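Local coordinates for glycoside hydrolase family protein (Novosphingobium sp. PP1Y, PDB 6Q2F) that probably removes terminal alpha-L-rhamnose from glycosides by hydrolysis, as a sodium-containing alpha-L-rhamnosidase, at residues Val269-Ala274 and Ala326-Val331; Tyr382-Gly387 and Arg392-Leu397; Gln699-Asn702 and Ser706-Glu709; Pro928-Pro933 and Lys937-Ser942. One frame throughout, in Å; residues are numbered along the deposited sequence.

Contact 1: Val269-Ala274 and Ala326-Val331; sequences VTVRSA and AHFRLV
Val271 and Phe328 stand on strands of two different antiparallel sheets, with their CA atoms 9.5 Å apart, whereas the backbones draw closer at Val269 and Ala326, where CA to CA is 6.0 Å. No hydrogen bond joins the two segments. The Phe328 ring bridges the gap to the two valines. Its CG lies anti to the carbonyl carbon (chi1 -71°), which carries the ring across. CG2 of Val271 makes the tightest touch, 3.5 Å from Phe328 CZ, and meets the ring obliquely. The same methyl is 3.7 Å from Phe328 CE1, so it sits by the far end of the ring. The two side chains run past each other in opposite directions. Val269 comes in at the rim, near the ring plane, with CG2 4.0 Å from Phe328 CE1. Strand 268-277 pairs with 316-325 on one side and 366-374 on the other. Strand 327-331 follows the corner at Ala326 and belongs to the facing sheet. This is the layout of a beta sandwich. Val323 and Leu373 also touch Phe328 from the first sheet. A classic beta bulge at Arg272 and Ser273, facing His374, interrupts the regular pairing just past Val271. The closest contacts are all carbon to carbon and no hydrogen bond crosses, so the two layers are joined here by apolar packing.

Contact 2: Tyr382-Gly387 and Arg392-Leu397; sequences YETKAG and RDYYAL
Tyr394 OH donates a hydrogen bond to Thr384 O at 2.8 Å, approaching from above the carbonyl plane, 44° out of it. Tyr394 CG lies anti to its carbonyl carbon (chi1 -81°), which sends the ring toward the helix, with Thr384 O at the ring edge, near its plane. Gly387 N donates to the same Thr384 O at 3.0 Å from the opposite face of the carbonyl plane, so two donors grip it. Thr384 OG1 has its own partners in Ser391 and Val389. The Gly387 bond belongs to the Schellman motif, with positive phi (87°), that ends helix 382-385. The chain then loops back to 392-397, where Asp393 OD1 accepts from Tyr395 N in an Asx turn. A phenylalanine in place of Tyr394 would probably leave Thr384 O with the Gly387 bond but without its hydroxyl donor. Apolar contacts centre on Leu397 CD1. Thr384 CG2 meets it tip to tip at 3.8 Å. Lys385 CG lies 4.0 Å from Leu397 CD1, and the extended lysine chain slides past the leucine. Water bonds are the third kind. Water 2 accepts from Lys385 NZ at 2.7 Å and donates to Leu397 O at 2.8 Å. The ammonium group is also held by Asp380 O and by a salt bridge to Asp547 of helix 543-575. Arg554 of that helix makes a cation-pi contact with the Tyr394 ring.

Contact 3: Gln699-Asn702 and Ser706-Glu709; sequences QYFN and SWAE
Phe701 and Trp707 meet obliquely. Their side chains cross at about a right angle, yet the ring planes are only 33° apart. The centroids of the Phe701 ring and the Trp707 six-membered ring are 5.8 Å apart. The nearest atoms are Phe701 CE1 and Trp707 CZ3, 3.8 Å apart; Phe701 CD1 is 3.9 Å from Trp707 CH2. Trp707 CG takes the position between the backbone N and the carbonyl carbon (chi1 48°), and the benzo end of the indole leans toward Phe701. The pyrrole end is held by a hydrogen bond from Trp707 NE1 to Phe655 O. Phe701 is the centre of an inverse gamma turn. The turn lies in the loop after strand 697-698, which pairs with strand 642-649 of the (beta/alpha)8 barrel. A second aromatic partner, Trp77 of helix 68-81, meets Phe701 edge-to-face and gives its NE1 hydrogen to Ala708 O. Beside the rings, the methyl CB of Ala708 packs 3.3 Å from Asn702 O. The Asn702 side-chain amide serves other loop backbone: OD1 accepts from Gln704 N and ND2 donates to Val681 O.

Contact 4: Pro928-Pro933 and Lys937-Ser942; sequences PELWHP and KSEPIS
His932 reaches across to Glu939 on the neighbouring strand. Its CB lies 3.9 Å from Lys937 O, while His932 N donates to that same oxygen at 3.0 Å. His932 CG lies anti to the carbonyl carbon (chi1 -61°). CD2 is 3.6 Å and CE1 3.5 Å from Glu939 OE1. At the tip, His932 NE2 donates to Glu939 OE1 at 2.6 Å. The bond is nearly straight (168°) and lies almost in the imidazole plane, with the carboxylate turned 36° from the ring. Without the imidazole, as with an alanine here, Glu939 OE1 would probably lose its NE2 donor and the carboxylate would be likelier to turn. The two strands form a beta hairpin in a large antiparallel sheet, with strand 961-967 pairing on the far side of 926-932. Leu930 and Glu939 are a hydrogen-bonded pair, with Glu939 N to Leu930 O 2.8 Å. On the face shared by Leu930, His932 and Glu939, Ile941 CD1 packs 3.8 Å from Leu930 CD1. On the other face, Ser938 CB stands 3.8 Å from the centroid of the Trp931 five-membered ring, a CH-pi contact over its face. Two waters link Ser938 OG to the Glu929 carboxylate, which also forms a salt bridge with Lys968.

The four contacts follow one another along the chain. Contact 1 joins two sheets of a beta sandwich, and contact 2 comes soon after its strand 366-374. Their centres are about 23 Å apart and their nearest atoms about 6 Å. Contact 3 lies in the loop after strand 697-698, against the (beta/alpha)8 barrel whose strand 642-649 carries the sodium ligand Glu644, its centre about 46 Å from that of contact 2. Contact 4 is in a separate antiparallel sheet, about 30 Å from contact 3 between centres and about 72 Å from contact 1. Helix 712-726 follows contact 3 and packs on Trp931 of contact 4. The contacts thus sample separate parts of a large multi-domain enzyme.

Contact 1: Val269-Ala274 and Ala326-Val331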
loop_
_atom_site.group_PDB
_atom_site.type_symbol
_atom_site.label_atom_id
_atom_site.label_comp_id
_atom_site.label_asym_id
_atom_site.label_seq_id
_atom_site.Cartn_x
_atom_site.Cartn_y
_atom_site.Cartn_z
ATOM N N VAL A 269 -30.859 -19.565 32.659
ATOM C CA VAL A 269 -29.787 -20.394 32.132
ATOM C C VAL A 269 -28.485 -19.626 32.281
ATOM O O VAL A 269 -28.459 -18.393 32.211
ATOM C CB VAL A 269 -30.019 -20.803 30.661
ATOM C CG1 VAL A 269 -30.917 -22.014 30.595
ATOM C CG2 VAL A 269 -30.621 -19.649 29.874
ATOM N N THR A 270 -27.401 -20.365 32.502
ATOM C CA THR A 270 -26.075 -19.786 32.678
ATOM C C THR A 270 -25.344 -19.839 31.339
ATOM O O THR A 270 -25.066 -20.924 30.818
ATOM C CB THR A 270 -25.308 -20.528 33.767
ATOM O OG1 THR A 270 -25.018 -21.855 33.321
ATOM C CG2 THR A 270 -26.154 -20.617 35.022
ATOM N N VAL A 271 -25.050 -18.668 30.779
ATOM C CA VAL A 271 -24.422 -18.533 29.470
ATOM C C VAL A 271 -23.008 -18.004 29.656
ATOM O O VAL A 271 -22.774 -17.117 30.483
ATOM C CB VAL A 271 -25.238 -17.596 28.558
ATOM C CG1 VAL A 271 -24.527 -17.379 27.241
ATOM C CG2 VAL A 271 -26.619 -18.175 28.328
ATOM N N ARG A 272 -22.087 -18.564 28.896
ATOM C CA ARG A 272 -20.697 -18.149 28.911
ATOM C C ARG A 272 -20.178 -17.661 27.566
ATOM O O ARG A 272 -19.215 -16.956 27.513
ATOM C CB ARG A 272 -19.823 -19.259 29.435
ATOM C CG ARG A 272 -19.806 -19.324 30.927
ATOM C CD ARG A 272 -19.119 -20.575 31.386
ATOM N NE ARG A 272 -19.303 -20.783 32.802
ATOM C CZ ARG A 272 -20.404 -21.298 33.332
ATOM N NH1 ARG A 272 -21.400 -21.654 32.557
ATOM N NH2 ARG A 272 -20.500 -21.455 34.630
ATOM N N SER A 273 -20.812 -18.092 26.486
ATOM C CA SER A 273 -20.372 -17.671 25.170
ATOM C C SER A 273 -21.507 -17.681 24.168
ATOM O O SER A 273 -22.486 -18.411 24.320
ATOM C CB SER A 273 -19.232 -18.567 24.677
ATOM O OG SER A 273 -18.120 -18.508 25.553
ATOM N N ALA A 274 -21.362 -16.865 23.132
ATOM C CA ALA A 274 -22.339 -16.804 22.087
ATOM C C ALA A 274 -21.730 -16.711 20.707
ATOM O O ALA A 274 -20.756 -16.053 20.517
ATOM C CB ALA A 274 -23.199 -15.600 22.312
ATOM N N ALA A 326 -33.140 -15.608 31.951
ATOM C CA ALA A 326 -34.098 -16.314 31.120
ATOM C C ALA A 326 -34.399 -15.565 29.836
ATOM O O ALA A 326 -35.225 -16.026 29.040
ATOM C CB ALA A 326 -35.397 -16.560 31.893
ATOM N N HIS A 327 -33.761 -14.420 29.615
ATOM C CA HIS A 327 -34.005 -13.635 28.416
ATOM C C HIS A 327 -32.681 -13.097 27.898
ATOM O O HIS A 327 -31.914 -12.489 28.649
ATOM C CB HIS A 327 -34.983 -12.489 28.699
ATOM C CG HIS A 327 -36.074 -12.847 29.660
ATOM N ND1 HIS A 327 -37.341 -13.204 29.251
ATOM C CD2 HIS A 327 -36.084 -12.912 31.013
ATOM C CE1 HIS A 327 -38.084 -13.470 30.311
ATOM N NE2 HIS A 327 -37.344 -13.302 31.391
ATOM N N PHE A 328 -32.418 -13.331 26.619
ATOM C CA PHE A 328 -31.221 -12.837 25.961
ATOM C C PHE A 328 -31.626 -12.195 24.647
ATOM O O PHE A 328 -32.429 -12.761 23.897
ATOM C CB PHE A 328 -30.215 -13.963 25.730
ATOM C CG PHE A 328 -29.571 -14.455 26.986
ATOM C CD1 PHE A 328 -30.137 -15.483 27.713
ATOM C CD2 PHE A 328 -28.402 -13.880 27.446
ATOM C CE1 PHE A 328 -29.543 -15.932 28.873
ATOM C CE2 PHE A 328 -27.805 -14.324 28.601
ATOM C CZ PHE A 328 -28.379 -15.349 29.317
ATOM N N ARG A 329 -31.085 -11.008 24.381
ATOM C CA ARG A 329 -31.409 -10.243 23.189
ATOM C C ARG A 329 -30.136 -10.019 22.385
ATOM O O ARG A 329 -29.085 -9.694 22.950
ATOM C CB ARG A 329 -32.057 -8.899 23.549
ATOM N N LEU A 330 -30.230 -10.222 21.076
ATOM C CA LEU A 330 -29.222 -9.759 20.134
ATOM C C LEU A 330 -29.765 -8.490 19.497
ATOM O O LEU A 330 -30.746 -8.539 18.749
ATOM C CB LEU A 330 -28.917 -10.810 19.073
ATOM C CG LEU A 330 -27.982 -10.310 17.969
ATOM C CD1 LEU A 330 -26.565 -10.190 18.492
ATOM C CD2 LEU A 330 -28.041 -11.190 16.710
ATOM N N VAL A 331 -29.137 -7.358 19.798
ATOM C CA VAL A 331 -29.560 -6.063 19.286
ATOM C C VAL A 331 -28.603 -5.653 18.180
ATOM O O VAL A 331 -27.379 -5.708 18.356
ATOM C CB VAL A 331 -29.599 -5.010 20.406
ATOM C CG1 VAL A 331 -29.969 -3.650 19.841
ATOM C CG2 VAL A 331 -30.591 -5.424 21.473
#

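Contact 2: Tyr382-Gly387 and Arg392-Leu397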
loop_
_atom_site.group_PDB
_atom_site.type_symbol
_atom_site.label_atom_id
_atom_site.label_comp_id
_atom_site.label_asym_id
_atom_site.label_seq_id
_atom_site.Cartn_x
_atom_site.Cartn_y
_atom_site.Cartn_z
ATOM N N TYR A 382 -12.597 -16.376 18.398
ATOM C CA TYR A 382 -11.666 -17.340 17.817
ATOM C C TYR A 382 -11.610 -17.218 16.300
ATOM O O TYR A 382 -10.551 -17.431 15.700
ATOM C CB TYR A 382 -12.033 -18.771 18.237
ATOM C CG TYR A 382 -13.058 -19.481 17.369
ATOM C CD1 TYR A 382 -12.670 -20.183 16.228
ATOM C CD2 TYR A 382 -14.408 -19.451 17.691
ATOM C CE1 TYR A 382 -13.600 -20.821 15.428
ATOM C CE2 TYR A 382 -15.344 -20.093 16.905
ATOM C CZ TYR A 382 -14.935 -20.780 15.774
ATOM O OH TYR A 382 -15.874 -21.418 14.986
ATOM N N GLU A 383 -12.740 -16.892 15.657
ATOM C CA GLU A 383 -12.750 -16.798 14.199
ATOM C C GLU A 383 -11.681 -15.831 13.703
ATOM O O GLU A 383 -10.918 -16.154 12.786
ATOM C CB GLU A 383 -14.136 -16.382 13.694
ATOM C CG GLU A 383 -15.249 -17.401 13.993
ATOM C CD GLU A 383 -16.037 -17.029 15.219
ATOM O OE1 GLU A 383 -15.549 -16.161 15.971
ATOM O OE2 GLU A 383 -17.129 -17.588 15.451
ATOM N N THR A 384 -11.596 -14.636 14.301
ATOM C CA THR A 384 -10.578 -13.695 13.839
ATOM C C THR A 384 -9.187 -14.123 14.296
ATOM O O THR A 384 -8.223 -14.011 13.534
ATOM C CB THR A 384 -10.900 -12.253 14.272
ATOM O OG1 THR A 384 -9.859 -11.369 13.822
ATOM C CG2 THR A 384 -11.050 -12.117 15.760
ATOM N N LYS A 385 -9.067 -14.662 15.516
ATOM C CA LYS A 385 -7.752 -15.083 16.001
ATOM C C LYS A 385 -7.200 -16.246 15.191
ATOM O O LYS A 385 -5.980 -16.388 15.073
ATOM C CB LYS A 385 -7.811 -15.465 17.484
ATOM C CG LYS A 385 -8.013 -14.286 18.431
ATOM C CD LYS A 385 -8.380 -14.778 19.840
ATOM C CE LYS A 385 -8.595 -13.599 20.804
ATOM N NZ LYS A 385 -9.104 -14.039 22.135
ATOM N N ALA A 386 -8.074 -17.069 14.619
ATOM C CA ALA A 386 -7.656 -18.181 13.775
ATOM C C ALA A 386 -7.422 -17.757 12.337
ATOM O O ALA A 386 -7.086 -18.607 11.507
ATOM C CB ALA A 386 -8.700 -19.305 13.812
ATOM N N GLY A 387 -7.606 -16.483 12.015
ATOM C CA GLY A 387 -7.303 -16.008 10.682
ATOM C C GLY A 387 -8.419 -16.126 9.667
ATOM O O GLY A 387 -8.165 -15.946 8.472
ATOM N N ARG A 392 -7.652 -5.498 13.296
ATOM C CA ARG A 392 -6.679 -4.484 13.127
ATOM C C ARG A 392 -5.538 -4.612 14.112
ATOM O O ARG A 392 -4.411 -4.405 13.793
ATOM C CB ARG A 392 -7.350 -3.139 13.220
ATOM C CG ARG A 392 -6.385 -1.998 13.150
ATOM C CD ARG A 392 -7.070 -0.667 13.334
ATOM N NE ARG A 392 -6.511 0.302 12.400
ATOM C CZ ARG A 392 -6.285 0.064 11.107
ATOM N NH1 ARG A 392 -6.528 -1.116 10.573
ATOM N NH2 ARG A 392 -5.796 1.012 10.362
ATOM N N ASP A 393 -5.866 -4.962 15.327
ATOM C CA ASP A 393 -4.923 -5.055 16.437
ATOM C C ASP A 393 -5.334 -6.262 17.261
ATOM O O ASP A 393 -6.308 -6.200 18.014
ATOM C CB ASP A 393 -4.933 -3.779 17.284
ATOM C CG ASP A 393 -4.008 -3.868 18.491
ATOM O OD1 ASP A 393 -3.217 -4.833 18.585
ATOM O OD2 ASP A 393 -4.057 -2.954 19.335
ATOM N N TYR A 394 -4.593 -7.362 17.119
ATOM C CA TYR A 394 -4.969 -8.564 17.841
ATOM C C TYR A 394 -4.711 -8.435 19.336
ATOM O O TYR A 394 -5.288 -9.196 20.121
ATOM C CB TYR A 394 -4.236 -9.767 17.259
ATOM C CG TYR A 394 -4.892 -10.297 16.005
ATOM C CD1 TYR A 394 -6.027 -11.095 16.090
ATOM C CD2 TYR A 394 -4.398 -9.998 14.742
ATOM C CE1 TYR A 394 -6.645 -11.597 14.972
ATOM C CE2 TYR A 394 -5.025 -10.499 13.596
ATOM C CZ TYR A 394 -6.153 -11.307 13.727
ATOM O OH TYR A 394 -6.800 -11.836 12.626
ATOM N N TYR A 395 -3.878 -7.479 19.756
ATOM C CA TYR A 395 -3.695 -7.288 21.190
ATOM C C TYR A 395 -4.896 -6.589 21.800
ATOM O O TYR A 395 -5.115 -6.693 23.009
ATOM C CB TYR A 395 -2.421 -6.491 21.474
ATOM C CG TYR A 395 -1.171 -7.139 20.937
ATOM C CD1 TYR A 395 -1.035 -8.521 20.912
ATOM C CD2 TYR A 395 -0.130 -6.374 20.435
ATOM C CE1 TYR A 395 0.102 -9.123 20.414
ATOM C CE2 TYR A 395 1.018 -6.971 19.935
ATOM C CZ TYR A 395 1.137 -8.347 19.927
ATOM O OH TYR A 395 2.267 -8.950 19.432
ATOM N N ALA A 396 -5.677 -5.875 20.981
ATOM C CA ALA A 396 -6.843 -5.154 21.480
ATOM C C ALA A 396 -8.001 -6.084 21.832
ATOM O O ALA A 396 -8.938 -5.650 22.508
ATOM C CB ALA A 396 -7.298 -4.116 20.447
ATOM N N LEU A 397 -7.967 -7.343 21.389
ATOM C CA LEU A 397 -9.024 -8.309 21.704
ATOM C C LEU A 397 -8.841 -8.792 23.142
ATOM O O LEU A 397 -8.377 -9.898 23.413
ATOM C CB LEU A 397 -9.002 -9.479 20.731
ATOM C CG LEU A 397 -8.954 -9.151 19.244
ATOM C CD1 LEU A 397 -8.921 -10.432 18.442
ATOM C CD2 LEU A 397 -10.149 -8.286 18.859
HETATM O O HOH W 1 -6.369 -12.152 22.924
HETATM O O HOH W 2 -10.128 -12.115 23.750
#

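Contact 3: Gln699-Asn702 and Ser706-Glu709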
loop_
_atom_site.group_PDB
_atom_site.type_symbol
_atom_site.label_atom_id
_atom_site.label_comp_id
_atom_site.label_asym_id
_atom_site.label_seq_id
_atom_site.Cartn_x
_atom_site.Cartn_y
_atom_site.Cartn_z
ATOM N N GLN A 699 -4.329 8.340 -13.501
ATOM C CA GLN A 699 -4.024 9.359 -14.466
ATOM C C GLN A 699 -4.340 8.900 -15.854
ATOM O O GLN A 699 -4.481 7.749 -16.108
ATOM C CB GLN A 699 -2.549 9.726 -14.427
ATOM C CG GLN A 699 -2.108 10.399 -13.174
ATOM C CD GLN A 699 -2.783 11.714 -12.958
ATOM O OE1 GLN A 699 -2.702 12.571 -13.773
ATOM N NE2 GLN A 699 -3.446 11.860 -11.865
ATOM N N TYR A 700 -4.415 9.853 -16.749
ATOM C CA TYR A 700 -4.779 9.626 -18.146
ATOM C C TYR A 700 -3.567 9.866 -19.048
ATOM O O TYR A 700 -3.664 10.466 -20.122
ATOM C CB TYR A 700 -5.953 10.531 -18.538
ATOM C CG TYR A 700 -7.154 10.338 -17.634
ATOM C CD1 TYR A 700 -7.274 11.038 -16.440
ATOM C CD2 TYR A 700 -8.158 9.435 -17.961
ATOM C CE1 TYR A 700 -8.356 10.854 -15.610
ATOM C CE2 TYR A 700 -9.235 9.233 -17.126
ATOM C CZ TYR A 700 -9.334 9.944 -15.952
ATOM O OH TYR A 700 -10.410 9.749 -15.129
ATOM N N PHE A 701 -2.406 9.377 -18.611
ATOM C CA PHE A 701 -1.108 9.840 -19.109
ATOM C C PHE A 701 -0.655 8.975 -20.285
ATOM O O PHE A 701 0.206 8.108 -20.159
ATOM C CB PHE A 701 -0.103 9.812 -17.960
ATOM C CG PHE A 701 1.225 10.403 -18.293
ATOM C CD1 PHE A 701 1.317 11.695 -18.786
ATOM C CD2 PHE A 701 2.385 9.683 -18.071
ATOM C CE1 PHE A 701 2.560 12.257 -19.067
ATOM C CE2 PHE A 701 3.621 10.229 -18.358
ATOM C CZ PHE A 701 3.709 11.519 -18.852
ATOM N N ASN A 702 -1.256 9.216 -21.457
ATOM C CA ASN A 702 -0.862 8.516 -22.678
ATOM C C ASN A 702 -0.805 9.522 -23.825
ATOM O O ASN A 702 -0.959 10.733 -23.628
ATOM C CB ASN A 702 -1.789 7.330 -22.998
ATOM C CG ASN A 702 -3.244 7.751 -23.274
ATOM O OD1 ASN A 702 -3.534 8.883 -23.674
ATOM N ND2 ASN A 702 -4.163 6.818 -23.052
ATOM N N SER A 706 -4.045 15.738 -23.770
ATOM C CA SER A 706 -4.006 16.988 -24.532
ATOM C C SER A 706 -2.606 17.597 -24.534
ATOM O O SER A 706 -2.127 18.079 -25.567
ATOM C CB SER A 706 -5.029 17.984 -23.979
ATOM O OG SER A 706 -4.989 18.031 -22.568
ATOM N N TRP A 707 -1.916 17.551 -23.396
ATOM C CA TRP A 707 -0.564 18.079 -23.292
ATOM C C TRP A 707 0.499 16.999 -23.485
ATOM O O TRP A 707 1.660 17.200 -23.098
ATOM C CB TRP A 707 -0.380 18.780 -21.942
ATOM C CG TRP A 707 -0.871 17.980 -20.761
ATOM C CD1 TRP A 707 -2.158 17.910 -20.301
ATOM C CD2 TRP A 707 -0.086 17.159 -19.884
ATOM N NE1 TRP A 707 -2.224 17.083 -19.196
ATOM C CE2 TRP A 707 -0.964 16.614 -18.918
ATOM C CE3 TRP A 707 1.273 16.841 -19.813
ATOM C CZ2 TRP A 707 -0.526 15.760 -17.892
ATOM C CZ3 TRP A 707 1.707 16.000 -18.800
ATOM C CH2 TRP A 707 0.804 15.461 -17.850
ATOM N N ALA A 708 0.127 15.868 -24.094
ATOM C CA ALA A 708 1.029 14.721 -24.151
ATOM C C ALA A 708 2.317 15.049 -24.893
ATOM O O ALA A 708 3.400 14.603 -24.495
ATOM C CB ALA A 708 0.335 13.540 -24.811
ATOM N N GLU A 709 2.234 15.812 -25.984
ATOM C CA GLU A 709 3.469 16.120 -26.691
ATOM C C GLU A 709 4.273 17.217 -26.007
ATOM O O GLU A 709 5.325 17.608 -26.516
ATOM C CB GLU A 709 3.174 16.496 -28.138
ATOM C CG GLU A 709 2.565 15.336 -28.930
ATOM C CD GLU A 709 3.436 14.084 -28.904
ATOM O OE1 GLU A 709 2.866 12.962 -28.979
ATOM O OE2 GLU A 709 4.673 14.209 -28.802
#

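Contact 4: Pro928-Pro933 and Lys937-Ser942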
loop_
_atom_site.group_PDB
_atom_site.type_symbol
_atom_site.label_atom_id
_atom_site.label_comp_id
_atom_site.label_asym_id
_atom_site.label_seq_id
_atom_site.Cartn_x
_atom_site.Cartn_y
_atom_site.Cartn_z
ATOM N N PRO A 928 27.463 24.389 -0.218
ATOM C CA PRO A 928 26.190 23.899 -0.747
ATOM C C PRO A 928 25.864 24.573 -2.061
ATOM O O PRO A 928 26.308 25.685 -2.332
ATOM C CB PRO A 928 25.182 24.276 0.346
ATOM C CG PRO A 928 25.825 25.416 1.078
ATOM C CD PRO A 928 27.301 25.202 0.995
ATOM N N GLU A 929 25.099 23.864 -2.888
ATOM C CA GLU A 929 24.504 24.426 -4.090
ATOM C C GLU A 929 23.071 23.935 -4.189
ATOM O O GLU A 929 22.757 22.815 -3.766
ATOM C CB GLU A 929 25.264 24.017 -5.354
ATOM C CG GLU A 929 26.610 24.700 -5.536
ATOM C CD GLU A 929 27.273 24.322 -6.855
ATOM O OE1 GLU A 929 27.063 23.177 -7.324
ATOM O OE2 GLU A 929 27.984 25.177 -7.429
ATOM N N LEU A 930 22.198 24.785 -4.732
ATOM C CA LEU A 930 20.851 24.337 -5.069
ATOM C C LEU A 930 20.848 23.682 -6.441
ATOM O O LEU A 930 21.360 24.256 -7.408
ATOM C CB LEU A 930 19.854 25.492 -5.068
ATOM C CG LEU A 930 19.721 26.313 -3.799
ATOM C CD1 LEU A 930 18.673 27.406 -3.993
ATOM C CD2 LEU A 930 19.391 25.416 -2.631
ATOM N N TRP A 931 20.256 22.489 -6.530
ATOM C CA TRP A 931 20.033 21.814 -7.803
ATOM C C TRP A 931 18.543 21.784 -8.094
ATOM O O TRP A 931 17.751 21.371 -7.247
ATOM C CB TRP A 931 20.588 20.390 -7.795
ATOM C CG TRP A 931 22.072 20.302 -7.737
ATOM C CD1 TRP A 931 22.925 21.177 -7.130
ATOM C CD2 TRP A 931 22.895 19.273 -8.312
ATOM N NE1 TRP A 931 24.228 20.761 -7.293
ATOM C CE2 TRP A 931 24.236 19.594 -8.010
ATOM C CE3 TRP A 931 22.628 18.123 -9.067
ATOM C CZ2 TRP A 931 25.305 18.808 -8.425
ATOM C CZ3 TRP A 931 23.691 17.334 -9.479
ATOM C CH2 TRP A 931 25.017 17.679 -9.155
ATOM N N HIS A 932 18.161 22.241 -9.285
ATOM C CA HIS A 932 16.756 22.395 -9.628
ATOM C C HIS A 932 16.340 21.302 -10.595
ATOM O O HIS A 932 16.872 21.249 -11.713
ATOM C CB HIS A 932 16.498 23.768 -10.250
ATOM C CG HIS A 932 16.817 24.913 -9.350
ATOM N ND1 HIS A 932 15.960 25.343 -8.359
ATOM C CD2 HIS A 932 17.884 25.750 -9.321
ATOM C CE1 HIS A 932 16.495 26.389 -7.752
ATOM N NE2 HIS A 932 17.661 26.655 -8.315
ATOM N N PRO A 933 15.415 20.413 -10.233
ATOM C CA PRO A 933 15.016 19.358 -11.187
ATOM C C PRO A 933 14.210 19.874 -12.368
ATOM O O PRO A 933 14.124 19.162 -13.381
ATOM C CB PRO A 933 14.203 18.380 -10.322
ATOM C CG PRO A 933 13.767 19.181 -9.120
ATOM C CD PRO A 933 14.902 20.164 -8.871
ATOM N N LYS A 937 19.878 22.355 -13.692
ATOM C CA LYS A 937 20.945 23.304 -13.431
ATOM C C LYS A 937 21.161 23.457 -11.931
ATOM O O LYS A 937 20.257 23.214 -11.122
ATOM C CB LYS A 937 20.633 24.673 -14.054
ATOM C CG LYS A 937 20.694 24.704 -15.574
ATOM C CD LYS A 937 19.782 25.801 -16.162
ATOM C CE LYS A 937 19.789 27.086 -15.324
ATOM N NZ LYS A 937 18.578 27.964 -15.565
ATOM N N SER A 938 22.380 23.834 -11.571
ATOM C CA SER A 938 22.733 24.133 -10.198
ATOM C C SER A 938 23.015 25.624 -10.065
ATOM O O SER A 938 23.338 26.317 -11.032
ATOM C CB SER A 938 23.951 23.338 -9.741
ATOM O OG SER A 938 25.102 23.773 -10.432
ATOM N N GLU A 939 22.897 26.107 -8.839
ATOM C CA GLU A 939 22.951 27.518 -8.550
ATOM C C GLU A 939 23.693 27.691 -7.232
ATOM O O GLU A 939 23.468 26.913 -6.292
ATOM C CB GLU A 939 21.524 28.077 -8.469
ATOM C CG GLU A 939 21.329 29.378 -7.736
ATOM C CD GLU A 939 19.848 29.690 -7.560
ATOM O OE1 GLU A 939 19.027 28.761 -7.765
ATOM O OE2 GLU A 939 19.498 30.841 -7.228
ATOM N N PRO A 940 24.602 28.658 -7.151
ATOM C CA PRO A 940 25.306 28.912 -5.895
ATOM C C PRO A 940 24.385 29.581 -4.888
ATOM O O PRO A 940 23.377 30.198 -5.233
ATOM C CB PRO A 940 26.455 29.850 -6.296
ATOM C CG PRO A 940 26.392 29.966 -7.800
ATOM C CD PRO A 940 25.008 29.594 -8.207
ATOM N N ILE A 941 24.757 29.447 -3.615
ATOM C CA ILE A 941 23.915 29.901 -2.520
ATOM C C ILE A 941 24.823 30.405 -1.402
ATOM O O ILE A 941 25.975 29.984 -1.280
ATOM C CB ILE A 941 22.953 28.764 -2.066
ATOM C CG1 ILE A 941 21.761 29.326 -1.288
ATOM C CG2 ILE A 941 23.668 27.671 -1.279
ATOM C CD1 ILE A 941 20.742 30.006 -2.165
ATOM N N SER A 942 24.323 31.363 -0.629
ATOM C CA SER A 942 25.041 31.851 0.540
ATOM C C SER A 942 24.978 30.819 1.657
ATOM O O SER A 942 24.015 30.061 1.760
ATOM C CB SER A 942 24.453 33.177 1.022
ATOM O OG SER A 942 24.697 34.204 0.083
HETATM O O HOH W 3 27.427 22.138 -9.800
HETATM O O HOH W 4 26.454 26.471 -9.655
#